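Local coordinates for protein cyclopenase asqI (Emericella nidulans, PDB 5YY3) that converts 4'-methoxycyclopenin into 4'-methoxyviridicatin with release of methyl isocyanate, as a zinc-dependent cyclopenase of the tyrosinase family in fungal aspoquinolone biosynthesis, at residues 94-99 / 132-137; 259-264 / 387-392; 328-333 / 350-355; 413-418 / 603-608; 444-449 / 641-646. All coordinates share one frame; numbering follows the deposited sequence.

Interaction 1: 94-99 / 132-137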
# COMPACT_ATOMS: atom_id res chain seq x y z
N GLY A 94 -16.25 40.46 -41.86
CA GLY A 94 -16.97 41.64 -41.41
C GLY A 94 -16.88 41.97 -39.93
O GLY A 94 -16.35 41.18 -39.14
N PRO A 95 -17.40 43.15 -39.54
CA PRO A 95 -17.28 43.66 -38.17
C PRO A 95 -18.26 43.02 -37.17
O PRO A 95 -18.04 43.15 -35.97
CB PRO A 95 -17.59 45.15 -38.34
CG PRO A 95 -18.59 45.17 -39.46
CD PRO A 95 -18.14 44.09 -40.41
N LYS A 96 -19.30 42.35 -37.65
CA LYS A 96 -20.32 41.81 -36.75
C LYS A 96 -20.33 40.29 -36.69
O LYS A 96 -19.88 39.61 -37.62
CB LYS A 96 -21.71 42.33 -37.14
CG LYS A 96 -21.98 43.76 -36.68
CD LYS A 96 -23.17 43.80 -35.73
CE LYS A 96 -23.18 45.06 -34.87
NZ LYS A 96 -23.92 44.84 -33.59
N LEU A 97 -20.86 39.76 -35.59
CA LEU A 97 -20.94 38.33 -35.34
C LEU A 97 -21.63 37.55 -36.45
O LEU A 97 -21.16 36.49 -36.84
CB LEU A 97 -21.67 38.04 -34.03
CG LEU A 97 -20.85 38.20 -32.76
CD1 LEU A 97 -21.47 37.38 -31.62
CD2 LEU A 97 -19.40 37.80 -33.01
N GLU A 98 -22.75 38.07 -36.93
CA GLU A 98 -23.50 37.36 -37.96
C GLU A 98 -22.68 37.23 -39.23
O GLU A 98 -22.91 36.32 -40.03
CB GLU A 98 -24.85 38.04 -38.25
CG GLU A 98 -24.99 39.43 -37.68
CD GLU A 98 -25.44 39.41 -36.24
OE1 GLU A 98 -26.53 38.86 -35.97
OE2 GLU A 98 -24.70 39.92 -35.38
N ASP A 99 -21.71 38.12 -39.40
CA ASP A 99 -20.77 38.00 -40.52
C ASP A 99 -19.89 36.75 -40.34
O ASP A 99 -19.84 35.89 -41.23
CB ASP A 99 -19.90 39.26 -40.65
CG ASP A 99 -20.71 40.49 -41.06
OD1 ASP A 99 -21.62 40.32 -41.90
OD2 ASP A 99 -20.43 41.61 -40.56
N GLN A 132 -17.84 40.20 -27.57
CA GLN A 132 -17.57 40.56 -26.18
C GLN A 132 -18.62 41.51 -25.63
O GLN A 132 -19.14 41.28 -24.53
CB GLN A 132 -16.19 41.19 -26.07
CG GLN A 132 -15.08 40.23 -26.44
CD GLN A 132 -13.78 40.94 -26.61
OE1 GLN A 132 -13.68 42.13 -26.30
NE2 GLN A 132 -12.78 40.23 -27.10
N GLN A 133 -18.93 42.55 -26.40
CA GLN A 133 -19.91 43.54 -25.96
C GLN A 133 -21.33 42.94 -25.96
O GLN A 133 -22.16 43.32 -25.14
CB GLN A 133 -19.84 44.79 -26.85
CG GLN A 133 -20.33 44.60 -28.27
CD GLN A 133 -20.08 45.81 -29.17
OE1 GLN A 133 -18.98 46.37 -29.20
NE2 GLN A 133 -21.11 46.22 -29.91
N ARG A 134 -21.58 41.99 -26.85
CA ARG A 134 -22.87 41.29 -26.90
C ARG A 134 -22.91 40.11 -25.94
O ARG A 134 -23.82 39.28 -26.00
CB ARG A 134 -23.17 40.81 -28.33
CG ARG A 134 -23.42 41.95 -29.31
CD ARG A 134 -23.45 41.48 -30.75
NE ARG A 134 -24.53 40.52 -31.03
CZ ARG A 134 -24.96 40.24 -32.25
NH1 ARG A 134 -25.94 39.36 -32.44
NH2 ARG A 134 -24.42 40.85 -33.30
N LYS A 135 -21.91 40.04 -25.07
CA LYS A 135 -21.72 38.96 -24.10
C LYS A 135 -21.97 37.57 -24.70
O LYS A 135 -22.47 36.67 -24.02
CB LYS A 135 -22.59 39.19 -22.84
CG LYS A 135 -24.12 39.09 -23.04
CD LYS A 135 -24.91 39.71 -21.88
CE LYS A 135 -26.22 38.95 -21.62
NZ LYS A 135 -27.08 39.69 -20.66
N ILE A 136 -21.63 37.39 -25.98
CA ILE A 136 -21.72 36.08 -26.62
C ILE A 136 -20.37 35.37 -26.55
O ILE A 136 -19.33 35.92 -26.92
CB ILE A 136 -22.19 36.17 -28.09
CG1 ILE A 136 -23.67 36.57 -28.13
CG2 ILE A 136 -22.00 34.84 -28.78
CD1 ILE A 136 -24.26 36.62 -29.53
N PHE A 137 -20.39 34.15 -26.03
CA PHE A 137 -19.18 33.47 -25.61
C PHE A 137 -19.04 32.12 -26.28
O PHE A 137 -20.03 31.55 -26.70
CB PHE A 137 -19.18 33.30 -24.10
CG PHE A 137 -19.20 34.59 -23.35
CD1 PHE A 137 -18.31 35.60 -23.67
CD2 PHE A 137 -20.12 34.80 -22.32
CE1 PHE A 137 -18.33 36.79 -22.98
CE2 PHE A 137 -20.14 35.99 -21.63
CZ PHE A 137 -19.25 36.99 -21.96
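Arg134 reaches from the end of helix 129-133 to the start of helix 97-109 and meets Lys96, Leu97 and Glu98 there. Its CB points toward the other segment, but CB, CG, CD and NE only span the gap; the touching begins at CZ. The chain bends at chi3 (62°), which brings the guanidinium round to the opposite helix. NH2 forms the salt bridge with Glu98 OE2, the carboxylate sitting at the guanidinium edge with the two planes only 19° apart. CZ and NH1 are each modelled 3.2 Å from that oxygen, but the NH2 to OE2 separation is too short to be taken literally, so the exact placement of both groups is doubtful. Leu97 CB lies over one face of the guanidinium, toward its rim, 4.0 Å from NH2, while Lys96 CD comes to the edge.

Below this polar layer, Leu97 CD1 packs on Ile136 CD1 at 3.6 Å, and both branched side chains also rest on Val53 of helix 53-61. A Schellman motif with Lys135 at positive phi ends the helix just before Ile136, which follows with its side chain directed at Leu97. Asp130 serves both sides, its OD2 taking Leu97 N at the helix start as well as Arg134 NH2.

Arginine suits this place because NH2 pairs with both Glu98 and Asp130, while a face is left for Leu97. Lys96 NZ, 4.0 Å from Arg134 NH2, probably shares the negative field of Glu98 and Asp130 with it, although its own ion pair to Asp130 is long and weak.

Interaction 2: 259-264 / 387-392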
# COMPACT_ATOMS: atom_id res chain seq x y z
N GLU A 259 -14.58 6.54 -25.75
CA GLU A 259 -15.26 6.43 -27.03
C GLU A 259 -14.61 7.28 -28.11
O GLU A 259 -14.52 6.87 -29.26
CB GLU A 259 -16.72 6.84 -26.88
CG GLU A 259 -17.66 5.72 -26.48
CD GLU A 259 -19.11 6.16 -26.51
OE1 GLU A 259 -19.54 6.69 -27.56
OE2 GLU A 259 -19.80 5.98 -25.48
N HIS A 260 -14.15 8.47 -27.72
CA HIS A 260 -13.74 9.49 -28.69
C HIS A 260 -12.24 9.54 -28.87
O HIS A 260 -11.78 9.96 -29.93
CB HIS A 260 -14.24 10.87 -28.27
CG HIS A 260 -15.70 10.90 -27.97
ND1 HIS A 260 -16.66 11.17 -28.93
CD2 HIS A 260 -16.39 10.74 -26.81
CE1 HIS A 260 -17.86 11.14 -28.39
NE2 HIS A 260 -17.72 10.90 -27.09
N TYR A 261 -11.49 9.16 -27.85
CA TYR A 261 -10.04 9.00 -27.99
C TYR A 261 -9.49 8.04 -26.94
O TYR A 261 -10.12 7.79 -25.92
CB TYR A 261 -9.32 10.34 -27.90
CG TYR A 261 -9.35 11.02 -26.54
CD1 TYR A 261 -10.42 11.83 -26.16
CD2 TYR A 261 -8.28 10.90 -25.66
CE1 TYR A 261 -10.44 12.47 -24.94
CE2 TYR A 261 -8.29 11.54 -24.43
CZ TYR A 261 -9.37 12.32 -24.08
OH TYR A 261 -9.37 12.96 -22.86
N GLY A 262 -8.30 7.50 -27.22
CA GLY A 262 -7.70 6.51 -26.35
C GLY A 262 -6.52 7.04 -25.56
O GLY A 262 -6.14 8.22 -25.66
N GLY A 263 -5.94 6.17 -24.75
CA GLY A 263 -4.74 6.50 -24.01
C GLY A 263 -3.53 5.83 -24.62
O GLY A 263 -3.35 5.83 -25.83
N TYR A 264 -2.70 5.24 -23.76
CA TYR A 264 -1.48 4.57 -24.18
C TYR A 264 -1.10 3.59 -23.07
O TYR A 264 -1.46 3.81 -21.91
CB TYR A 264 -0.36 5.60 -24.47
CG TYR A 264 -0.18 6.61 -23.36
CD1 TYR A 264 0.54 6.28 -22.22
CD2 TYR A 264 -0.72 7.90 -23.44
CE1 TYR A 264 0.71 7.17 -21.20
CE2 TYR A 264 -0.55 8.81 -22.40
CZ TYR A 264 0.17 8.43 -21.28
OH TYR A 264 0.38 9.29 -20.22
N ALA A 387 -5.89 17.70 -22.32
CA ALA A 387 -4.48 17.64 -21.94
C ALA A 387 -4.25 17.60 -20.41
O ALA A 387 -3.48 16.74 -19.94
CB ALA A 387 -3.72 18.81 -22.56
N PRO A 388 -4.90 18.50 -19.63
CA PRO A 388 -4.67 18.43 -18.18
C PRO A 388 -5.02 17.08 -17.55
O PRO A 388 -4.53 16.78 -16.46
CB PRO A 388 -5.60 19.52 -17.62
CG PRO A 388 -5.77 20.48 -18.73
CD PRO A 388 -5.73 19.67 -19.99
N ARG A 389 -5.84 16.27 -18.21
CA ARG A 389 -6.25 14.99 -17.65
C ARG A 389 -5.11 13.98 -17.67
O ARG A 389 -5.03 13.09 -16.82
CB ARG A 389 -7.44 14.41 -18.41
CG ARG A 389 -8.58 15.37 -18.68
CD ARG A 389 -9.65 14.68 -19.52
NE ARG A 389 -10.79 15.56 -19.68
CZ ARG A 389 -11.80 15.63 -18.82
NH1 ARG A 389 -11.82 14.84 -17.75
NH2 ARG A 389 -12.80 16.48 -19.02
N ASP A 390 -4.23 14.13 -18.65
CA ASP A 390 -3.19 13.14 -18.95
C ASP A 390 -1.88 13.42 -18.19
O ASP A 390 -1.33 14.51 -18.28
CB ASP A 390 -2.96 13.15 -20.46
CG ASP A 390 -2.18 11.95 -20.95
OD1 ASP A 390 -1.37 11.39 -20.18
OD2 ASP A 390 -2.37 11.59 -22.14
N PRO A 391 -1.37 12.43 -17.44
CA PRO A 391 -0.13 12.66 -16.68
C PRO A 391 1.08 12.95 -17.56
O PRO A 391 2.02 13.58 -17.07
CB PRO A 391 0.06 11.34 -15.91
CG PRO A 391 -1.30 10.75 -15.82
CD PRO A 391 -1.96 11.10 -17.14
N CYS A 392 1.10 12.51 -18.82
CA CYS A 392 2.27 12.82 -19.63
C CYS A 392 2.41 14.33 -19.86
O CYS A 392 3.52 14.85 -19.98
CB CYS A 392 2.26 12.07 -20.98
SG CYS A 392 1.07 12.60 -22.23
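Tyr264 and Asp390 form the tight end of this contact, where a loop meets the first turn of helix 391-410. The phenol OH donates to Asp390 OD1 at 2.7 Å, using the syn lone pair of that oxygen. Ring and carboxylate are nearly coplanar, 19° apart, so Asp390 OD2 comes to the ring edge, 3.3 Å from Tyr264 CE2. Cys392 fills in beside the hydroxyl, its CB 3.4 Å from Tyr264 OH and its sulfur lying obliquely to the ring. Tyrosine fits because it combines a long flat body with a donor at the end; cysteine is small enough to pack against the hydroxyl.

The other end is looser. Tyr261 is partly exposed and the neighbouring Gly262 lies at the surface; Tyr261 OH merely brushes Arg389 CD at 3.8 Å. The polar head of Arg389 is engaged elsewhere, with Asp178 and the carbonyl of Met456; the side chain touches Asn183 and is about 8 Å from that of the zinc ligand His186.

Asp390 is the N-cap of its helix, and its OD1 also accepts Cys392 N at 3.0 Å, from above the carboxylate plane. Aspartate suits an N-cap because its short side chain can fold back on the first turn. With CG anti to the backbone N (chi1 -165°), one oxygen takes both donors; these bonds and the helix start would probably favour the ionised carboxylate.

Interaction 3: 328-333 / 350-355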
# COMPACT_ATOMS: atom_id res chain seq x y z
N GLY A 328 10.03 32.04 -22.91
CA GLY A 328 8.68 31.52 -23.06
C GLY A 328 8.18 31.67 -24.48
O GLY A 328 7.61 30.74 -25.06
N GLY A 329 8.41 32.86 -25.06
CA GLY A 329 7.99 33.14 -26.42
C GLY A 329 8.61 32.21 -27.45
O GLY A 329 7.93 31.70 -28.34
N ILE A 330 9.92 31.98 -27.34
CA ILE A 330 10.59 31.13 -28.30
C ILE A 330 10.14 29.67 -28.16
O ILE A 330 9.89 29.00 -29.17
CB ILE A 330 12.11 31.27 -28.15
CG1 ILE A 330 12.53 32.61 -28.78
CG2 ILE A 330 12.84 30.08 -28.79
CD1 ILE A 330 13.97 32.99 -28.57
N LEU A 331 10.01 29.18 -26.93
CA LEU A 331 9.46 27.85 -26.67
C LEU A 331 8.12 27.64 -27.38
O LEU A 331 7.83 26.54 -27.85
CB LEU A 331 9.27 27.62 -25.16
CG LEU A 331 10.54 27.28 -24.38
CD1 LEU A 331 10.32 27.33 -22.87
CD2 LEU A 331 11.11 25.92 -24.82
N ASP A 332 7.33 28.71 -27.48
CA ASP A 332 6.01 28.62 -28.10
C ASP A 332 6.01 29.17 -29.53
O ASP A 332 4.94 29.42 -30.09
CB ASP A 332 4.99 29.36 -27.23
CG ASP A 332 3.56 29.03 -27.61
OD1 ASP A 332 3.19 27.83 -27.64
OD2 ASP A 332 2.79 29.99 -27.87
N ALA A 333 7.21 29.34 -30.10
CA ALA A 333 7.40 29.81 -31.50
C ALA A 333 6.65 31.09 -31.85
O ALA A 333 6.06 31.22 -32.92
CB ALA A 333 7.02 28.73 -32.50
N GLU A 350 15.44 28.33 -37.21
CA GLU A 350 15.99 27.02 -37.54
C GLU A 350 16.76 26.50 -36.34
O GLU A 350 16.81 25.30 -36.10
CB GLU A 350 16.90 27.10 -38.77
CG GLU A 350 16.12 27.42 -40.06
CD GLU A 350 15.16 26.31 -40.45
OE1 GLU A 350 15.49 25.13 -40.19
OE2 GLU A 350 14.06 26.60 -40.99
N ARG A 351 17.34 27.41 -35.58
CA ARG A 351 18.15 27.02 -34.44
C ARG A 351 17.28 26.65 -33.22
O ARG A 351 17.54 25.65 -32.54
CB ARG A 351 19.14 28.15 -34.10
CG ARG A 351 20.24 27.70 -33.15
CD ARG A 351 21.33 28.73 -33.01
NE ARG A 351 21.66 29.35 -34.29
CZ ARG A 351 22.81 29.97 -34.56
NH1 ARG A 351 23.76 30.02 -33.63
NH2 ARG A 351 23.01 30.52 -35.75
N TYR A 352 16.23 27.43 -32.96
CA TYR A 352 15.42 27.21 -31.76
C TYR A 352 14.05 26.56 -32.03
O TYR A 352 13.45 25.97 -31.12
CB TYR A 352 15.26 28.55 -31.02
CG TYR A 352 16.60 29.22 -30.80
CD1 TYR A 352 17.56 28.64 -29.97
CD2 TYR A 352 16.94 30.40 -31.46
CE1 TYR A 352 18.80 29.24 -29.78
CE2 TYR A 352 18.19 31.01 -31.27
CZ TYR A 352 19.10 30.42 -30.43
OH TYR A 352 20.33 30.99 -30.24
N GLY A 353 13.56 26.65 -33.26
CA GLY A 353 12.38 25.90 -33.67
C GLY A 353 11.06 26.23 -32.99
O GLY A 353 10.80 27.38 -32.60
N ASN A 354 10.22 25.21 -32.86
CA ASN A 354 8.92 25.30 -32.18
C ASN A 354 8.76 24.16 -31.17
O ASN A 354 7.92 23.28 -31.34
CB ASN A 354 7.77 25.26 -33.21
CG ASN A 354 6.43 25.56 -32.58
OD1 ASN A 354 6.35 25.89 -31.39
ND2 ASN A 354 5.36 25.48 -33.37
N LEU A 355 9.58 24.18 -30.12
CA LEU A 355 9.72 23.02 -29.23
C LEU A 355 8.45 22.64 -28.46
O LEU A 355 8.14 21.45 -28.34
CB LEU A 355 10.85 23.26 -28.23
CG LEU A 355 11.22 22.11 -27.31
CD1 LEU A 355 11.47 20.85 -28.12
CD2 LEU A 355 12.45 22.47 -26.51
O HOH W 1 10.90 26.23 -29.54
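Ala333 and Asn354 bring the two backbones closest, with 4.8 Å between their CA atoms, just where helix 323-331 ends in a Schellman motif and helix 355-367 begins. Ala333 holds the positive-phi position of that motif, its N bonded to Ile330 O. On the other segment, Gly353 also has positive phi, a conformation glycine adopts easily, and turns the chain out of helix 349-352 into the N-cap residue Asn354. Water 1 bridges the junction within the helical, hemocyanin-type domain: it donates to Ile330 O and Tyr352 O, both at 3.0 Å, and is modelled, at a doubtfully short distance, as accepting from Leu355 N.

Apolar side chains add to the junction. Ile330 CG2 packs 3.6 Å from Tyr352 CB, while the tyrosine ring leads off to meet Phe307 edge-to-face and its hydroxyl is hydrogen-bonded to Glu308 N. Leu331 and Leu355 lie side by side, pointing the same way against Tyr403 of helix 391-410, their CD2 atoms 4.1 Å apart. Asp332 points away; its OD2 bonds Tyr193 OH, and its OD1 shares Asn357 ND2 with Asn354 OD1.

Alanine's small methyl is tolerated at positive phi and lets the Asn354 amide come close. With CG anti to the backbone N (chi1 -172°), the Asn354 side chain swings that amide over to Ala333, OD1 lying only 3.1 Å from Ala333 CB.

Interaction 4: 413-418 / 603-608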
# COMPACT_ATOMS: atom_id res chain seq x y z
N GLN A 413 16.84 39.22 -9.08
CA GLN A 413 16.26 40.55 -8.89
C GLN A 413 16.36 40.95 -7.43
O GLN A 413 16.31 40.09 -6.54
CB GLN A 413 14.80 40.60 -9.37
CG GLN A 413 13.87 39.61 -8.69
CD GLN A 413 12.48 39.57 -9.32
OE1 GLN A 413 12.18 40.33 -10.23
NE2 GLN A 413 11.64 38.64 -8.86
N ASP A 414 16.52 42.25 -7.21
CA ASP A 414 16.60 42.83 -5.87
C ASP A 414 15.23 42.80 -5.19
O ASP A 414 14.28 43.41 -5.67
CB ASP A 414 17.10 44.27 -5.98
CG ASP A 414 17.52 44.84 -4.64
OD1 ASP A 414 16.93 44.47 -3.61
OD2 ASP A 414 18.44 45.68 -4.63
N ILE A 415 15.13 42.11 -4.05
CA ILE A 415 13.84 41.94 -3.40
C ILE A 415 13.34 43.25 -2.78
O ILE A 415 12.14 43.38 -2.48
CB ILE A 415 13.88 40.83 -2.31
CG1 ILE A 415 12.49 40.25 -2.09
CG2 ILE A 415 14.42 41.35 -0.99
CD1 ILE A 415 11.84 39.77 -3.36
N THR A 416 14.24 44.21 -2.60
CA THR A 416 13.88 45.52 -2.06
C THR A 416 13.56 46.54 -3.16
O THR A 416 12.93 47.56 -2.89
CB THR A 416 15.01 46.11 -1.19
OG1 THR A 416 16.12 46.44 -2.03
CG2 THR A 416 15.46 45.14 -0.11
N ALA A 417 14.00 46.26 -4.38
CA ALA A 417 13.92 47.21 -5.50
C ALA A 417 12.57 47.92 -5.71
O ALA A 417 12.53 49.05 -6.17
CB ALA A 417 14.32 46.51 -6.78
N HIS A 418 11.46 47.26 -5.39
CA HIS A 418 10.17 47.90 -5.58
C HIS A 418 9.31 47.82 -4.31
O HIS A 418 8.08 47.72 -4.38
CB HIS A 418 9.43 47.26 -6.76
CG HIS A 418 10.21 47.28 -8.04
ND1 HIS A 418 10.22 48.37 -8.89
CD2 HIS A 418 11.00 46.34 -8.63
CE1 HIS A 418 10.98 48.09 -9.94
NE2 HIS A 418 11.46 46.87 -9.80
N GLY A 603 3.77 36.58 -11.23
CA GLY A 603 4.37 35.76 -10.19
C GLY A 603 5.44 36.43 -9.37
O GLY A 603 6.09 35.77 -8.56
N TYR A 604 5.63 37.73 -9.57
CA TYR A 604 6.56 38.52 -8.76
C TYR A 604 6.21 38.39 -7.29
O TYR A 604 5.05 38.52 -6.91
CB TYR A 604 6.52 39.98 -9.18
CG TYR A 604 7.52 40.85 -8.45
CD1 TYR A 604 8.83 40.97 -8.90
CD2 TYR A 604 7.15 41.55 -7.30
CE1 TYR A 604 9.75 41.76 -8.24
CE2 TYR A 604 8.08 42.35 -6.63
CZ TYR A 604 9.38 42.45 -7.11
OH TYR A 604 10.31 43.24 -6.47
N PRO A 605 7.22 38.22 -6.43
CA PRO A 605 8.67 38.26 -6.66
C PRO A 605 9.34 36.90 -6.83
O PRO A 605 10.56 36.79 -6.77
CB PRO A 605 9.19 38.94 -5.40
CG PRO A 605 8.28 38.39 -4.32
CD PRO A 605 6.92 38.16 -4.98
N PHE A 606 8.54 35.86 -7.02
CA PHE A 606 9.10 34.52 -7.12
C PHE A 606 9.43 34.10 -8.55
O PHE A 606 9.76 32.95 -8.77
CB PHE A 606 8.15 33.50 -6.49
CG PHE A 606 8.00 33.66 -5.00
CD1 PHE A 606 9.04 33.31 -4.16
CD2 PHE A 606 6.83 34.17 -4.45
CE1 PHE A 606 8.91 33.44 -2.81
CE2 PHE A 606 6.70 34.32 -3.10
CZ PHE A 606 7.74 33.94 -2.27
N ASN A 607 9.37 35.04 -9.49
CA ASN A 607 9.54 34.73 -10.90
C ASN A 607 10.99 34.86 -11.36
O ASN A 607 11.35 34.41 -12.45
CB ASN A 607 8.64 35.62 -11.75
CG ASN A 607 8.93 37.10 -11.55
OD1 ASN A 607 9.41 37.51 -10.49
ND2 ASN A 607 8.65 37.90 -12.58
N ARG A 608 11.83 35.45 -10.51
CA ARG A 608 13.29 35.46 -10.73
C ARG A 608 13.98 35.12 -9.44
O ARG A 608 13.37 35.21 -8.38
CB ARG A 608 13.77 36.83 -11.23
CG ARG A 608 13.79 36.96 -12.72
CD ARG A 608 13.78 38.39 -13.13
NE ARG A 608 12.48 38.73 -13.70
CZ ARG A 608 12.11 38.39 -14.92
NH1 ARG A 608 12.96 37.74 -15.70
NH2 ARG A 608 10.90 38.73 -15.38
O HOH W 2 10.54 44.81 -4.16
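A cis peptide bond joins Tyr604 to Pro605, and both residues use the resulting fold to face segment 413-418. It tucks Pro605 CB over the centre of the Tyr604 ring, 3.7 Å above its plane, while Ile415 CD1 packs on that same Pro605 CB at 3.4 Å.

Beside this apolar packing lies the buried amide of Gln413. Its CG sits between the backbone N and the carbonyl carbon (chi1 58°), and the extended chain beyond delivers the amide among Tyr604, Asn607 and Arg608. NE2 donates to Asn607 OD1 at 3.0 Å and, weakly, to Pro605 O. OE1 approaches the Tyr604 ring edge, 3.5 Å from CE1, with amide and ring planes 77° apart; it also lies at the edge of the Arg608 guanidinium. Glutamine suits the place, having the length to cross and an N-H group to give to Asn607 and Pro605.

Water 2 links Ile415 O, His418 N and, at 2.8 Å, Tyr604 OH, which lies at the edge of the His418 ring. The preceding Asp414 shapes this loop through an Asx turn to Thr416 N.

The contact thus joins the chain leaving helix 391-410 to a loop of the Ig-like domain. The two acceptors around NE2, Asn607 OD1 being the stronger, would favour the modelled flip of the amide.

Interaction 5: 444-449 / 641-646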
# COMPACT_ATOMS: atom_id res chain seq x y z
N ILE A 444 -7.57 25.91 8.30
CA ILE A 444 -8.62 25.96 7.28
C ILE A 444 -8.87 24.57 6.66
O ILE A 444 -8.16 23.59 6.93
CB ILE A 444 -8.27 27.00 6.20
CG1 ILE A 444 -6.96 26.64 5.49
CG2 ILE A 444 -8.15 28.40 6.84
CD1 ILE A 444 -6.55 27.67 4.42
N THR A 445 -9.90 24.49 5.82
CA THR A 445 -10.50 23.20 5.50
C THR A 445 -10.87 22.98 4.02
O THR A 445 -11.49 23.83 3.37
CB THR A 445 -11.76 23.00 6.35
OG1 THR A 445 -11.43 23.30 7.71
CG2 THR A 445 -12.26 21.57 6.26
N THR A 446 -10.48 21.83 3.51
CA THR A 446 -10.91 21.38 2.20
C THR A 446 -11.81 20.17 2.37
O THR A 446 -11.84 19.56 3.44
CB THR A 446 -9.73 21.00 1.33
OG1 THR A 446 -9.08 19.86 1.90
CG2 THR A 446 -8.74 22.17 1.23
N PHE A 447 -12.54 19.82 1.32
CA PHE A 447 -13.36 18.63 1.35
C PHE A 447 -13.33 17.93 -0.00
O PHE A 447 -13.10 18.55 -1.05
CB PHE A 447 -14.80 18.95 1.76
CG PHE A 447 -15.43 20.09 1.00
CD1 PHE A 447 -16.04 19.87 -0.23
CD2 PHE A 447 -15.44 21.38 1.52
CE1 PHE A 447 -16.64 20.92 -0.93
CE2 PHE A 447 -16.03 22.43 0.83
CZ PHE A 447 -16.63 22.20 -0.41
N LEU A 448 -13.54 16.62 0.03
CA LEU A 448 -13.65 15.82 -1.17
C LEU A 448 -15.06 15.29 -1.22
O LEU A 448 -15.44 14.49 -0.40
CB LEU A 448 -12.62 14.68 -1.18
CG LEU A 448 -11.19 15.25 -1.28
CD1 LEU A 448 -10.17 14.46 -0.50
CD2 LEU A 448 -10.76 15.39 -2.74
N GLY A 449 -15.86 15.80 -2.16
CA GLY A 449 -17.19 15.29 -2.39
C GLY A 449 -17.20 14.40 -3.62
O GLY A 449 -16.16 14.15 -4.23
N PHE A 641 0.24 28.29 8.51
CA PHE A 641 -1.14 27.86 8.70
C PHE A 641 -1.23 26.40 8.28
O PHE A 641 -0.30 25.86 7.71
CB PHE A 641 -2.12 28.72 7.90
CG PHE A 641 -2.00 28.56 6.40
CD1 PHE A 641 -0.97 29.18 5.70
CD2 PHE A 641 -2.92 27.81 5.68
CE1 PHE A 641 -0.86 29.04 4.33
CE2 PHE A 641 -2.82 27.69 4.30
CZ PHE A 641 -1.78 28.30 3.63
N LYS A 642 -2.35 25.77 8.56
CA LYS A 642 -2.50 24.38 8.23
C LYS A 642 -3.77 24.18 7.41
O LYS A 642 -4.80 24.80 7.67
CB LYS A 642 -2.53 23.52 9.50
CG LYS A 642 -1.18 23.43 10.23
CD LYS A 642 -1.26 22.41 11.38
CE LYS A 642 -0.13 22.57 12.38
NZ LYS A 642 -0.10 21.44 13.36
N ILE A 643 -3.67 23.30 6.42
CA ILE A 643 -4.83 22.87 5.67
C ILE A 643 -5.20 21.44 6.06
O ILE A 643 -4.35 20.54 6.02
CB ILE A 643 -4.59 22.95 4.16
CG1 ILE A 643 -4.12 24.37 3.82
CG2 ILE A 643 -5.84 22.60 3.40
CD1 ILE A 643 -3.79 24.55 2.37
N TYR A 644 -6.47 21.26 6.41
CA TYR A 644 -7.04 19.98 6.85
C TYR A 644 -7.93 19.39 5.77
O TYR A 644 -8.84 20.04 5.25
CB TYR A 644 -7.87 20.15 8.13
CG TYR A 644 -7.07 20.55 9.35
CD1 TYR A 644 -6.56 21.84 9.49
CD2 TYR A 644 -6.83 19.63 10.39
CE1 TYR A 644 -5.82 22.20 10.60
CE2 TYR A 644 -6.10 19.99 11.50
CZ TYR A 644 -5.59 21.27 11.61
OH TYR A 644 -4.86 21.63 12.71
N ARG A 645 -7.67 18.13 5.45
CA ARG A 645 -8.44 17.39 4.46
C ARG A 645 -9.62 16.69 5.10
O ARG A 645 -9.52 16.17 6.22
CB ARG A 645 -7.53 16.38 3.76
CG ARG A 645 -8.16 15.66 2.62
CD ARG A 645 -7.11 14.86 1.88
NE ARG A 645 -6.74 13.63 2.58
CZ ARG A 645 -5.49 13.22 2.76
NH1 ARG A 645 -4.48 13.96 2.30
NH2 ARG A 645 -5.24 12.08 3.39
N THR A 646 -10.72 16.65 4.36
CA THR A 646 -12.03 16.17 4.82
C THR A 646 -12.72 15.43 3.66
O THR A 646 -12.43 15.70 2.50
CB THR A 646 -12.87 17.38 5.31
OG1 THR A 646 -12.72 17.51 6.73
CG2 THR A 646 -14.32 17.30 4.94
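Ile444 CD1 approaches the Phe641 ring obliquely, 3.7 Å from CE2. It gets there because CG1 lies between the backbone N and the carbonyl carbon (chi1 61°), which also places CG1 4.0 Å from Ile643 CG1. Farther along this face Thr446 crosses Ile643 at about a right angle, the two CG2 methyls 3.6 Å apart, while Thr446 OG1 bonds the carbonyl of Val565. Branched residues suit these positions: they favour extended backbone and fill the buried face.

Thr445 and Tyr644 point to the other face. The Tyr644 ring sets its edge toward Ile444 O, with that oxygen in its plane, and its hydroxyl reaches His443 ND1. The axes of segments 444-449 and 641-644 are 23° apart, parallel parts of strands 443-449 and 636-644 within the mixed sheet of the Ig-like domain. Tyr644 bonds on both sides of its bridge: its N donates to Ile444 O at 2.9 Å and its O accepts Thr446 N at 3.0 Å. Ile444 N to Lys642 O precedes these, and a more bent bond from Leu448 N to Thr646 O follows.

Toward the C-terminal end of the contact, Phe447 CB packs on Thr646 CG2 at 3.6 Å. Leu448 crosses Arg645 obliquely, CD1 being 3.9 Å from CG of that aliphatic stem; the arginine head makes a cation-pi contact with Trp232 and forms a salt bridge with Asp165 of the second subunit.

Interactions 2 and 3 lie nearest the zinc site, both in the hemocyanin-type helical domain and with centres 25 Å apart: Arg389 comes within about 8 Å of His186, and Asp332 within about 7 Å of His190 and His218, side chain to side chain. Along the chain, interaction 3 falls between the two segments of interaction 2. Helix 391-410 connects them further, starting at interaction 2 and packing against the leucines of interaction 3, then leading to interaction 4. Interactions 4 and 5 alternate along the sequence and involve the Ig-like domain, their nearest atoms about 12 Å apart. Interaction 1 is a surface contact at least 33 Å, centre to centre, from the others.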